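Local structure of phenyl-3-pyruvate decarboxylase (Azospirillum brasilense, 2NXW) at residues 252-257 with 285-290; 298-303 with 312-317; 94-99 with 115-120; 73-78 with 86-91. The protein catalyses the thiamine diphosphate- and metal-dependent decarboxylation of indole-3-pyruvate to indole-3-acetaldehyde and carbon dioxide, a step in auxin biosynthesis. All coordinates share one frame; numbering follows the deposited sequence.

From the N terminus, interaction 4 comes first. It closes the short turn between helix 68-82 and strand 86-90. Interaction 3 follows at once and closes the loop from helix 94-97 to strand 113-119. These two lie in the N-terminal thiamine diphosphate-binding domain and share one sheet, in which Ile116 N meets Ala88 O at 2.9 Å. Interactions 1 and 2 belong to the central domain. Interaction 1 joins strand 253-255 to helix 281-288, and interaction 2 folds the loop before strand 317-321 onto itself. They meet where Val287 packs on Ile312. All four loops run in series, with no nesting or crossing.

Interaction 1: 252-257 with 285-290; sequences PVVTTF and RLVEES
Pro252 presents a corner of its puckered ring, the atom CB, to the methyl CD2 of Leu286 at 4.1 Å. This is the only ring in the contact, and no flat group is stacked on a face or met at an edge. The rest is aliphatic. Leu286 CD2 also touches Val254 CG2 at 4.0 Å, so one methyl bridges two residues of segment 252-257. The Val254 and Leu286 side chains run past each other in opposite directions. The second branch of Val254, CG1, turns to Val287 and meets its CG2 at 4.1 Å. Val254 CG1 is anti to the backbone N (chi1 176°), which leaves the two methyls spread over two successive residues of the helix. The packing is modest, with 145 Å² buried in all, and Pro252 and Leu286 are partly exposed. The contact is plain packing in the central domain, away from the cofactor. Segment 252-257 carries strand 253-255, at one edge of the sheet within this chain. It pairs with strand 225-229 through Leu227 and Val229. Leu286 also packs on Val226, so the end of helix 281-288 touches both strands; Val254 in turn touches Met228 of strand 225-229.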
loop_
_atom_site.group_PDB
_atom_site.type_symbol
_atom_site.label_atom_id
_atom_site.label_comp_id
_atom_site.label_asym_id
_atom_site.label_seq_id
_atom_site.Cartn_x
_atom_site.Cartn_y
_atom_site.Cartn_z
ATOM N N PRO A 252 -13.793 35.429 -20.843
ATOM C CA PRO A 252 -13.061 36.053 -19.732
ATOM C C PRO A 252 -11.801 35.271 -19.387
ATOM O O PRO A 252 -11.803 34.037 -19.393
ATOM C CB PRO A 252 -14.080 36.029 -18.598
ATOM C CG PRO A 252 -15.375 36.229 -19.327
ATOM C CD PRO A 252 -15.226 35.299 -20.516
ATOM N N VAL A 253 -10.732 36.004 -19.086
ATOM C CA VAL A 253 -9.441 35.413 -18.760
ATOM C C VAL A 253 -9.072 35.640 -17.301
ATOM O O VAL A 253 -9.252 36.739 -16.772
ATOM C CB VAL A 253 -8.342 36.036 -19.635
ATOM C CG1 VAL A 253 -6.992 35.411 -19.319
ATOM C CG2 VAL A 253 -8.685 35.844 -21.107
ATOM N N VAL A 254 -8.542 34.599 -16.667
ATOM C CA VAL A 254 -8.105 34.656 -15.271
ATOM C C VAL A 254 -6.830 33.817 -15.152
ATOM O O VAL A 254 -6.603 32.913 -15.950
ATOM C CB VAL A 254 -9.190 34.057 -14.329
ATOM C CG1 VAL A 254 -8.700 34.017 -12.886
ATOM C CG2 VAL A 254 -10.465 34.876 -14.427
ATOM N N THR A 255 -5.966 34.120 -14.191
ATOM C CA THR A 255 -4.772 33.295 -14.023
ATOM C C THR A 255 -4.824 32.597 -12.682
ATOM O O THR A 255 -5.548 33.027 -11.786
ATOM C CB THR A 255 -3.451 34.116 -14.045
ATOM O OG1 THR A 255 -3.518 35.156 -13.062
ATOM C CG2 THR A 255 -3.210 34.722 -15.408
ATOM N N THR A 256 -4.099 31.492 -12.563
ATOM C CA THR A 256 -3.987 30.805 -11.282
ATOM C C THR A 256 -2.784 31.469 -10.613
ATOM O O THR A 256 -2.106 32.294 -11.229
ATOM C CB THR A 256 -3.655 29.320 -11.439
ATOM O OG1 THR A 256 -2.464 29.184 -12.225
ATOM C CG2 THR A 256 -4.822 28.581 -12.078
ATOM N N PHE A 257 -2.501 31.112 -9.365
ATOM C CA PHE A 257 -1.358 31.704 -8.675
ATOM C C PHE A 257 -0.055 31.500 -9.450
ATOM O O PHE A 257 0.746 32.428 -9.589
ATOM C CB PHE A 257 -1.200 31.100 -7.277
ATOM C CG PHE A 257 0.021 31.580 -6.560
ATOM C CD1 PHE A 257 0.077 32.870 -6.041
ATOM C CD2 PHE A 257 1.143 30.767 -6.457
ATOM C CE1 PHE A 257 1.240 33.340 -5.432
ATOM C CE2 PHE A 257 2.311 31.230 -5.854
ATOM C CZ PHE A 257 2.354 32.520 -5.341
ATOM N N ARG A 285 -15.951 34.200 -7.619
ATOM C CA ARG A 285 -17.298 33.859 -8.071
ATOM C C ARG A 285 -17.302 33.494 -9.558
ATOM O O ARG A 285 -17.933 32.518 -9.973
ATOM C CB ARG A 285 -18.237 35.043 -7.823
ATOM C CG ARG A 285 -19.696 34.759 -8.118
ATOM N N LEU A 286 -16.605 34.290 -10.358
ATOM C CA LEU A 286 -16.534 34.036 -11.796
ATOM C C LEU A 286 -16.010 32.627 -12.081
ATOM O O LEU A 286 -16.567 31.893 -12.901
ATOM C CB LEU A 286 -15.612 35.058 -12.466
ATOM C CG LEU A 286 -15.398 34.873 -13.970
ATOM C CD1 LEU A 286 -16.714 35.091 -14.699
ATOM C CD2 LEU A 286 -14.349 35.852 -14.468
ATOM N N VAL A 287 -14.933 32.259 -11.400
ATOM C CA VAL A 287 -14.324 30.947 -11.581
ATOM C C VAL A 287 -15.176 29.796 -11.043
ATOM O O VAL A 287 -15.433 28.803 -11.735
ATOM C CB VAL A 287 -12.930 30.896 -10.895
ATOM C CG1 VAL A 287 -12.380 29.473 -10.897
ATOM C CG2 VAL A 287 -11.963 31.822 -11.624
ATOM N N GLU A 288 -15.627 29.932 -9.804
ATOM C CA GLU A 288 -16.400 28.872 -9.185
ATOM C C GLU A 288 -17.811 28.676 -9.728
ATOM O O GLU A 288 -18.385 27.597 -9.564
ATOM C CB GLU A 288 -16.406 29.085 -7.669
ATOM C CG GLU A 288 -14.984 29.077 -7.117
ATOM C CD GLU A 288 -14.913 29.282 -5.620
ATOM O OE1 GLU A 288 -15.975 29.488 -4.994
ATOM O OE2 GLU A 288 -13.789 29.237 -5.071
ATOM N N GLU A 289 -18.360 29.686 -10.397
ATOM C CA GLU A 289 -19.699 29.558 -10.967
ATOM C C GLU A 289 -19.660 29.273 -12.467
ATOM O O GLU A 289 -20.703 29.128 -13.109
ATOM C CB GLU A 289 -20.514 30.828 -10.723
ATOM C CG GLU A 289 -20.650 31.199 -9.259
ATOM C CD GLU A 289 -21.688 32.277 -9.032
ATOM O OE1 GLU A 289 -21.803 33.185 -9.884
ATOM O OE2 GLU A 289 -22.384 32.218 -7.994
ATOM N N SER A 290 -18.461 29.183 -13.031
ATOM C CA SER A 290 -18.335 28.928 -14.465
ATOM C C SER A 290 -18.872 27.562 -14.897
ATOM O O SER A 290 -18.637 26.553 -14.232
ATOM C CB SER A 290 -16.872 29.046 -14.896
ATOM O OG SER A 290 -16.736 28.744 -16.276
#

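Interaction 2: 298-303 with 312-317; sequences AILSDT and IDLRKT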
loop_
_atom_site.group_PDB
_atom_site.type_symbol
_atom_site.label_atom_id
_atom_site.label_comp_id
_atom_site.label_asym_id
_atom_site.label_seq_id
_atom_site.Cartn_x
_atom_site.Cartn_y
_atom_site.Cartn_z
ATOM N N ALA A 298 -3.310 23.739 -15.548
ATOM C CA ALA A 298 -3.432 23.896 -14.101
ATOM C C ALA A 298 -3.155 22.705 -13.197
ATOM O O ALA A 298 -3.500 21.572 -13.504
ATOM C CB ALA A 298 -4.821 24.424 -13.783
ATOM N N ILE A 299 -2.523 22.993 -12.064
ATOM C CA ILE A 299 -2.291 21.986 -11.043
ATOM C C ILE A 299 -3.610 22.007 -10.270
ATOM O O ILE A 299 -4.123 23.084 -9.958
ATOM C CB ILE A 299 -1.153 22.415 -10.091
ATOM C CG1 ILE A 299 0.192 22.198 -10.777
ATOM C CG2 ILE A 299 -1.245 21.654 -8.772
ATOM C CD1 ILE A 299 1.350 22.851 -10.067
ATOM N N LEU A 300 -4.176 20.836 -9.998
ATOM C CA LEU A 300 -5.416 20.758 -9.228
ATOM C C LEU A 300 -5.074 20.205 -7.852
ATOM O O LEU A 300 -4.550 19.099 -7.743
ATOM C CB LEU A 300 -6.428 19.836 -9.910
ATOM C CG LEU A 300 -7.195 20.413 -11.096
ATOM C CD1 LEU A 300 -8.235 19.403 -11.568
ATOM C CD2 LEU A 300 -7.879 21.712 -10.679
ATOM N N SER A 301 -5.375 20.971 -6.807
ATOM C CA SER A 301 -5.066 20.553 -5.440
ATOM C C SER A 301 -5.886 21.340 -4.423
ATOM O O SER A 301 -6.341 22.443 -4.707
ATOM C CB SER A 301 -3.573 20.767 -5.167
ATOM O OG SER A 301 -3.271 20.656 -3.785
ATOM N N ASP A 302 -6.062 20.774 -3.232
ATOM C CA ASP A 302 -6.827 21.449 -2.191
ATOM C C ASP A 302 -5.947 22.274 -1.251
ATOM O O ASP A 302 -6.431 22.797 -0.245
ATOM C CB ASP A 302 -7.618 20.431 -1.367
ATOM C CG ASP A 302 -8.398 19.464 -2.231
ATOM O OD1 ASP A 302 -9.127 19.921 -3.138
ATOM O OD2 ASP A 302 -8.290 18.242 -1.998
ATOM N N THR A 303 -4.665 22.409 -1.573
ATOM C CA THR A 303 -3.765 23.162 -0.708
ATOM C C THR A 303 -3.538 24.616 -1.098
ATOM O O THR A 303 -3.304 24.944 -2.265
ATOM C CB THR A 303 -2.373 22.490 -0.598
ATOM O OG1 THR A 303 -2.521 21.151 -0.114
ATOM C CG2 THR A 303 -1.481 23.267 0.382
ATOM N N ILE A 312 -14.647 24.010 -7.654
ATOM C CA ILE A 312 -15.168 24.197 -9.007
ATOM C C ILE A 312 -16.022 23.006 -9.422
ATOM O O ILE A 312 -16.051 21.985 -8.740
ATOM C CB ILE A 312 -14.021 24.344 -10.036
ATOM C CG1 ILE A 312 -13.191 23.057 -10.076
ATOM C CG2 ILE A 312 -13.160 25.550 -9.682
ATOM C CD1 ILE A 312 -12.115 23.035 -11.139
ATOM N N ASP A 313 -16.720 23.135 -10.545
ATOM C CA ASP A 313 -17.549 22.035 -11.027
ATOM C C ASP A 313 -16.789 21.273 -12.101
ATOM O O ASP A 313 -16.784 21.668 -13.268
ATOM C CB ASP A 313 -18.871 22.566 -11.580
ATOM C CG ASP A 313 -19.799 21.455 -12.047
ATOM O OD1 ASP A 313 -19.617 20.288 -11.624
ATOM O OD2 ASP A 313 -20.725 21.755 -12.830
ATOM N N LEU A 314 -16.139 20.181 -11.704
ATOM C CA LEU A 314 -15.360 19.378 -12.642
ATOM C C LEU A 314 -16.172 18.872 -13.819
ATOM O O LEU A 314 -15.622 18.611 -14.886
ATOM C CB LEU A 314 -14.710 18.188 -11.930
ATOM C CG LEU A 314 -13.534 18.526 -11.014
ATOM C CD1 LEU A 314 -12.899 17.241 -10.494
ATOM C CD2 LEU A 314 -12.509 19.337 -11.791
ATOM N N ARG A 315 -17.479 18.725 -13.627
ATOM C CA ARG A 315 -18.333 18.247 -14.703
ATOM C C ARG A 315 -18.327 19.220 -15.877
ATOM O O ARG A 315 -18.494 18.811 -17.026
ATOM C CB ARG A 315 -19.768 18.067 -14.208
ATOM C CG ARG A 315 -19.918 17.068 -13.080
ATOM C CD ARG A 315 -21.364 17.043 -12.610
ATOM N NE ARG A 315 -21.810 18.389 -12.277
ATOM C CZ ARG A 315 -23.065 18.724 -12.008
ATOM N NH1 ARG A 315 -24.027 17.804 -12.029
ATOM N NH2 ARG A 315 -23.360 19.985 -11.721
ATOM N N LYS A 316 -18.139 20.504 -15.582
ATOM C CA LYS A 316 -18.122 21.533 -16.617
ATOM C C LYS A 316 -16.720 22.110 -16.794
ATOM O O LYS A 316 -16.552 23.207 -17.323
ATOM C CB LYS A 316 -19.097 22.657 -16.250
ATOM C CG LYS A 316 -20.540 22.191 -16.033
ATOM C CD LYS A 316 -21.112 21.578 -17.296
ATOM N N THR A 317 -15.719 21.363 -16.347
ATOM C CA THR A 317 -14.334 21.805 -16.448
ATOM C C THR A 317 -13.563 21.073 -17.540
ATOM O O THR A 317 -13.762 19.877 -17.767
ATOM C CB THR A 317 -13.603 21.596 -15.096
ATOM O OG1 THR A 317 -14.205 22.434 -14.101
ATOM C CG2 THR A 317 -12.115 21.931 -15.222
#
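Leu300 meets Ile312 and Leu314 within the long connection between strands 292-296 and 317-321 of the central domain. It is a small apolar cluster that folds this loop back on itself, far from the cofactor. Leu300 offers one methyl to each partner. Its CD1, extended from CA (chi2 -175°), reaches Leu314 CD2 at 4.3 Å. Its CD2 lies 4.5 Å from Ile312 CD1. Both contacts are loose, and only 77 Å² is buried. Each segment also has polar bonds of its own. Ser301 OG accepts from Thr303 N at 3.1 Å, which forms an ST turn. Asp313 O takes two donors from opposite faces of its plane: Thr317 OG1 at 2.8 Å and Lys316 N at 2.9 Å. The Asp313 carboxylate also lies at the edge of the Arg315 guanidinium, in its plane. Asp313 OD1 receives Arg315 NE on its syn lone pair, at 3.0 Å and 161°, in a salt bridge. This probably fixes how the guanidinium is turned, while its NH1 bonds to Lys311 O and Glu288 O of the second subunit. Around the cluster, Leu300 packs on Leu295 and His319, and Ile312 on Leu293 and Leu295. The loop thus lies over the neighbouring strands 292-296 and 317-321.

Interaction 3: 94-99 with 115-120; sequences AGAFNM and VISGAP
Met99 and Val115 make the apolar part of this contact, reaching toward each other tip to tip. Met99 CE sits 3.7 Å from Val115 CG1 and 3.9 Å from Val115 CG2, so a single methyl is placed against both branches of the valine. A bend at chi3 (67°) turns CE out of the line of the Met99 chain. The second kind of contact is van der Waals contact between a methyl and a hydroxyl: Ala96 CB lies 4.1 Å from Ser117 OG. The hydroxyl itself is engaged in hydrogen bonds. Ser117 OG donates to Gly118 O at 2.8 Å, in the carbonyl plane and on a lone pair, with a C=O...donor angle of 136°. It also bonds to Gln141 NE2, which ties helix 140-145 to the strand. Replacing Ser117 by an alanine removes the hydroxyl and is likely to leave the Gln141 amide and Gly118 O without this partner. On the helix side, Met99 N bonds to Ala96 O at 3.0 Å, and Asn98 ND2 bonds to Glu68 OE1. Glu68 lines the thiamine diphosphate pocket, and Ala94 and Gly95 touch the cofactor. The arrangement is that of the pyrimidine-binding domain of thiamine diphosphate enzymes: a short helix after strand 86-90 carries pocket residues and packs on the next strand, 113-119, of a parallel sheet.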
loop_
_atom_site.group_PDB
_atom_site.type_symbol
_atom_site.label_atom_id
_atom_site.label_comp_id
_atom_site.label_asym_id
_atom_site.label_seq_id
_atom_site.Cartn_x
_atom_site.Cartn_y
_atom_site.Cartn_z
ATOM N N ALA A 94 22.972 10.653 3.483
ATOM C CA ALA A 94 22.455 11.825 4.183
ATOM C C ALA A 94 22.269 13.048 3.297
ATOM O O ALA A 94 21.232 13.721 3.367
ATOM C CB ALA A 94 23.358 12.165 5.373
ATOM N N GLY A 95 23.266 13.337 2.463
ATOM C CA GLY A 95 23.170 14.491 1.580
ATOM C C GLY A 95 21.918 14.459 0.719
ATOM O O GLY A 95 21.142 15.418 0.677
ATOM N N ALA A 96 21.702 13.341 0.037
ATOM C CA ALA A 96 20.535 13.193 -0.817
ATOM C C ALA A 96 19.216 13.167 -0.032
ATOM O O ALA A 96 18.243 13.817 -0.421
ATOM C CB ALA A 96 20.676 11.916 -1.671
ATOM N N PHE A 97 19.181 12.418 1.067
ATOM C CA PHE A 97 17.952 12.337 1.847
ATOM C C PHE A 97 17.560 13.699 2.404
ATOM O O PHE A 97 16.379 13.973 2.605
ATOM C CB PHE A 97 18.097 11.342 2.998
ATOM C CG PHE A 97 18.091 9.908 2.559
ATOM C CD1 PHE A 97 17.060 9.416 1.769
ATOM C CD2 PHE A 97 19.126 9.052 2.934
ATOM C CE1 PHE A 97 17.052 8.072 1.347
ATOM C CE2 PHE A 97 19.135 7.719 2.525
ATOM C CZ PHE A 97 18.098 7.226 1.730
ATOM N N ASN A 98 18.560 14.547 2.629
ATOM C CA ASN A 98 18.333 15.882 3.158
ATOM C C ASN A 98 17.726 16.841 2.126
ATOM O O ASN A 98 17.396 17.970 2.458
ATOM C CB ASN A 98 19.668 16.426 3.688
ATOM C CG ASN A 98 19.498 17.476 4.768
ATOM O OD1 ASN A 98 18.470 17.541 5.457
ATOM N ND2 ASN A 98 20.530 18.293 4.947
ATOM N N MET A 99 17.586 16.401 0.874
ATOM C CA MET A 99 17.006 17.247 -0.168
ATOM C C MET A 99 15.643 16.726 -0.656
ATOM O O MET A 99 15.054 17.275 -1.582
ATOM C CB MET A 99 17.986 17.350 -1.348
ATOM C CG MET A 99 17.797 18.609 -2.182
ATOM S SD MET A 99 19.120 18.832 -3.398
ATOM C CE MET A 99 18.824 17.408 -4.523
ATOM N N VAL A 115 18.148 16.126 -10.190
ATOM C CA VAL A 115 18.911 15.733 -9.016
ATOM C C VAL A 115 20.005 14.778 -9.469
ATOM O O VAL A 115 19.716 13.780 -10.133
ATOM C CB VAL A 115 18.011 15.000 -8.006
ATOM C CG1 VAL A 115 18.839 14.509 -6.805
ATOM C CG2 VAL A 115 16.898 15.937 -7.552
ATOM N N ILE A 116 21.248 15.096 -9.124
ATOM C CA ILE A 116 22.385 14.254 -9.487
ATOM C C ILE A 116 23.060 13.840 -8.192
ATOM O O ILE A 116 23.610 14.679 -7.479
ATOM C CB ILE A 116 23.424 15.021 -10.338
ATOM C CG1 ILE A 116 22.748 15.635 -11.560
ATOM C CG2 ILE A 116 24.548 14.060 -10.780
ATOM C CD1 ILE A 116 23.674 16.516 -12.378
ATOM N N SER A 117 23.010 12.552 -7.871
ATOM C CA SER A 117 23.646 12.071 -6.653
ATOM C C SER A 117 24.848 11.197 -6.926
ATOM O O SER A 117 24.826 10.363 -7.831
ATOM C CB SER A 117 22.670 11.245 -5.802
ATOM O OG SER A 117 23.303 10.761 -4.622
ATOM N N GLY A 118 25.899 11.396 -6.141
ATOM C CA GLY A 118 27.061 10.533 -6.258
ATOM C C GLY A 118 26.602 9.211 -5.654
ATOM O O GLY A 118 25.566 9.144 -4.982
ATOM N N ALA A 119 27.354 8.144 -5.884
ATOM C CA ALA A 119 26.985 6.844 -5.343
ATOM C C ALA A 119 28.224 5.968 -5.287
ATOM O O ALA A 119 29.242 6.278 -5.906
ATOM C CB ALA A 119 25.929 6.187 -6.229
ATOM N N PRO A 120 28.163 4.871 -4.522
ATOM C CA PRO A 120 29.312 3.964 -4.418
ATOM C C PRO A 120 29.678 3.448 -5.807
ATOM O O PRO A 120 28.813 3.353 -6.681
ATOM C CB PRO A 120 28.784 2.848 -3.514
ATOM C CG PRO A 120 27.794 3.565 -2.630
ATOM C CD PRO A 120 27.073 4.456 -3.618
#

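Interaction 4: 73-78 with 86-91; sequences FAADAA and GVAAVT
Ala75 packs on Gly86, Val87 and Ala88 in a tight, buried helix-on-strand contact within the N-terminal domain. The short segments of helix 68-82 and strand 86-90 run nearly antiparallel, at 165°, with axes 6.5 Å apart. Such closeness is possible because the facing residues are small. Ala75 CB lies over the backbone of the strand, 3.6 Å from Val87 O, and meets Ala88 CB at 3.8 Å. At the start of the strand, Gly86 CA approaches Ala75 O at 3.5 Å in a CA-H...O contact, with 146° at the hydrogen. Gly86 has no room for a beta carbon, which would fall about 2.2 Å from Ala75 O. Asp76 points away from the strand, and its OD1 pairs with Arg80 and Ser111. Beside the contact, Ala74 and Ala78 touch Phe40 of strand 39-41, while Phe73 and Ala77 pack on helix 427-437. The contact is the second half of a beta-alpha-beta crossover. The chain leaves strand 62-64, passes through helix 68-82 and re-enters the parallel sheet at 86-90, on the far side of strand 39-41. The same helix begins at Glu68, a residue of the thiamine diphosphate pocket.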
loop_
_atom_site.group_PDB
_atom_site.type_symbol
_atom_site.label_atom_id
_atom_site.label_comp_id
_atom_site.label_asym_id
_atom_site.label_seq_id
_atom_site.Cartn_x
_atom_site.Cartn_y
_atom_site.Cartn_z
ATOM N N PHE A 73 16.167 24.018 -3.159
ATOM C CA PHE A 73 15.352 25.211 -3.363
ATOM C C PHE A 73 15.977 26.170 -4.385
ATOM O O PHE A 73 15.263 26.775 -5.190
ATOM C CB PHE A 73 15.157 25.966 -2.039
ATOM C CG PHE A 73 14.322 25.227 -1.006
ATOM C CD1 PHE A 73 13.129 24.590 -1.360
ATOM C CD2 PHE A 73 14.700 25.244 0.337
ATOM C CE1 PHE A 73 12.321 23.984 -0.380
ATOM C CE2 PHE A 73 13.903 24.649 1.322
ATOM C CZ PHE A 73 12.713 24.020 0.965
ATOM N N ALA A 74 17.302 26.322 -4.328
ATOM C CA ALA A 74 18.006 27.209 -5.248
ATOM C C ALA A 74 17.896 26.666 -6.670
ATOM O O ALA A 74 17.637 27.428 -7.593
ATOM C CB ALA A 74 19.469 27.325 -4.844
ATOM N N ALA A 75 18.065 25.353 -6.834
ATOM C CA ALA A 75 17.963 24.756 -8.172
ATOM C C ALA A 75 16.540 24.924 -8.709
ATOM O O ALA A 75 16.331 25.209 -9.895
ATOM C CB ALA A 75 18.340 23.279 -8.120
ATOM N N ASP A 76 15.552 24.729 -7.837
ATOM C CA ASP A 76 14.157 24.894 -8.211
ATOM C C ASP A 76 13.945 26.345 -8.661
ATOM O O ASP A 76 13.373 26.610 -9.715
ATOM C CB ASP A 76 13.290 24.562 -6.988
ATOM C CG ASP A 76 11.801 24.646 -7.267
ATOM O OD1 ASP A 76 11.395 24.982 -8.400
ATOM O OD2 ASP A 76 11.027 24.358 -6.326
ATOM N N ALA A 77 14.410 27.294 -7.853
ATOM C CA ALA A 77 14.262 28.704 -8.190
ATOM C C ALA A 77 14.923 29.070 -9.517
ATOM O O ALA A 77 14.378 29.873 -10.273
ATOM C CB ALA A 77 14.830 29.563 -7.074
ATOM N N ALA A 78 16.101 28.511 -9.781
ATOM C CA ALA A 78 16.802 28.783 -11.036
ATOM C C ALA A 78 15.981 28.263 -12.212
ATOM O O ALA A 78 15.886 28.915 -13.266
ATOM C CB ALA A 78 18.175 28.132 -11.018
ATOM N N GLY A 86 16.718 22.908 -13.732
ATOM C CA GLY A 86 17.493 23.298 -12.567
ATOM C C GLY A 86 18.423 22.126 -12.282
ATOM O O GLY A 86 18.107 20.997 -12.655
ATOM N N VAL A 87 19.561 22.368 -11.634
ATOM C CA VAL A 87 20.499 21.283 -11.355
ATOM C C VAL A 87 20.965 21.321 -9.912
ATOM O O VAL A 87 21.535 22.312 -9.445
ATOM C CB VAL A 87 21.724 21.336 -12.309
ATOM C CG1 VAL A 87 22.557 20.065 -12.157
ATOM C CG2 VAL A 87 21.249 21.492 -13.752
ATOM N N ALA A 88 20.729 20.210 -9.217
ATOM C CA ALA A 88 21.069 20.070 -7.809
ATOM C C ALA A 88 21.911 18.823 -7.615
ATOM O O ALA A 88 21.432 17.707 -7.853
ATOM C CB ALA A 88 19.789 19.965 -6.987
ATOM N N ALA A 89 23.149 19.020 -7.174
ATOM C CA ALA A 89 24.096 17.922 -6.971
ATOM C C ALA A 89 24.362 17.643 -5.502
ATOM O O ALA A 89 24.710 18.543 -4.737
ATOM C CB ALA A 89 25.420 18.237 -7.695
ATOM N N VAL A 90 24.216 16.372 -5.132
ATOM C CA VAL A 90 24.400 15.927 -3.761
ATOM C C VAL A 90 25.228 14.654 -3.657
ATOM O O VAL A 90 25.578 14.026 -4.668
ATOM C CB VAL A 90 23.033 15.664 -3.087
ATOM C CG1 VAL A 90 22.240 16.978 -2.987
ATOM C CG2 VAL A 90 22.254 14.619 -3.874
ATOM N N THR A 91 25.551 14.272 -2.434
ATOM C CA THR A 91 26.312 13.058 -2.220
ATOM C C THR A 91 25.362 11.980 -1.708
ATOM O O THR A 91 24.268 12.271 -1.221
ATOM C CB THR A 91 27.476 13.292 -1.241
ATOM O OG1 THR A 91 28.356 12.158 -1.273
ATOM C CG2 THR A 91 26.957 13.516 0.183
#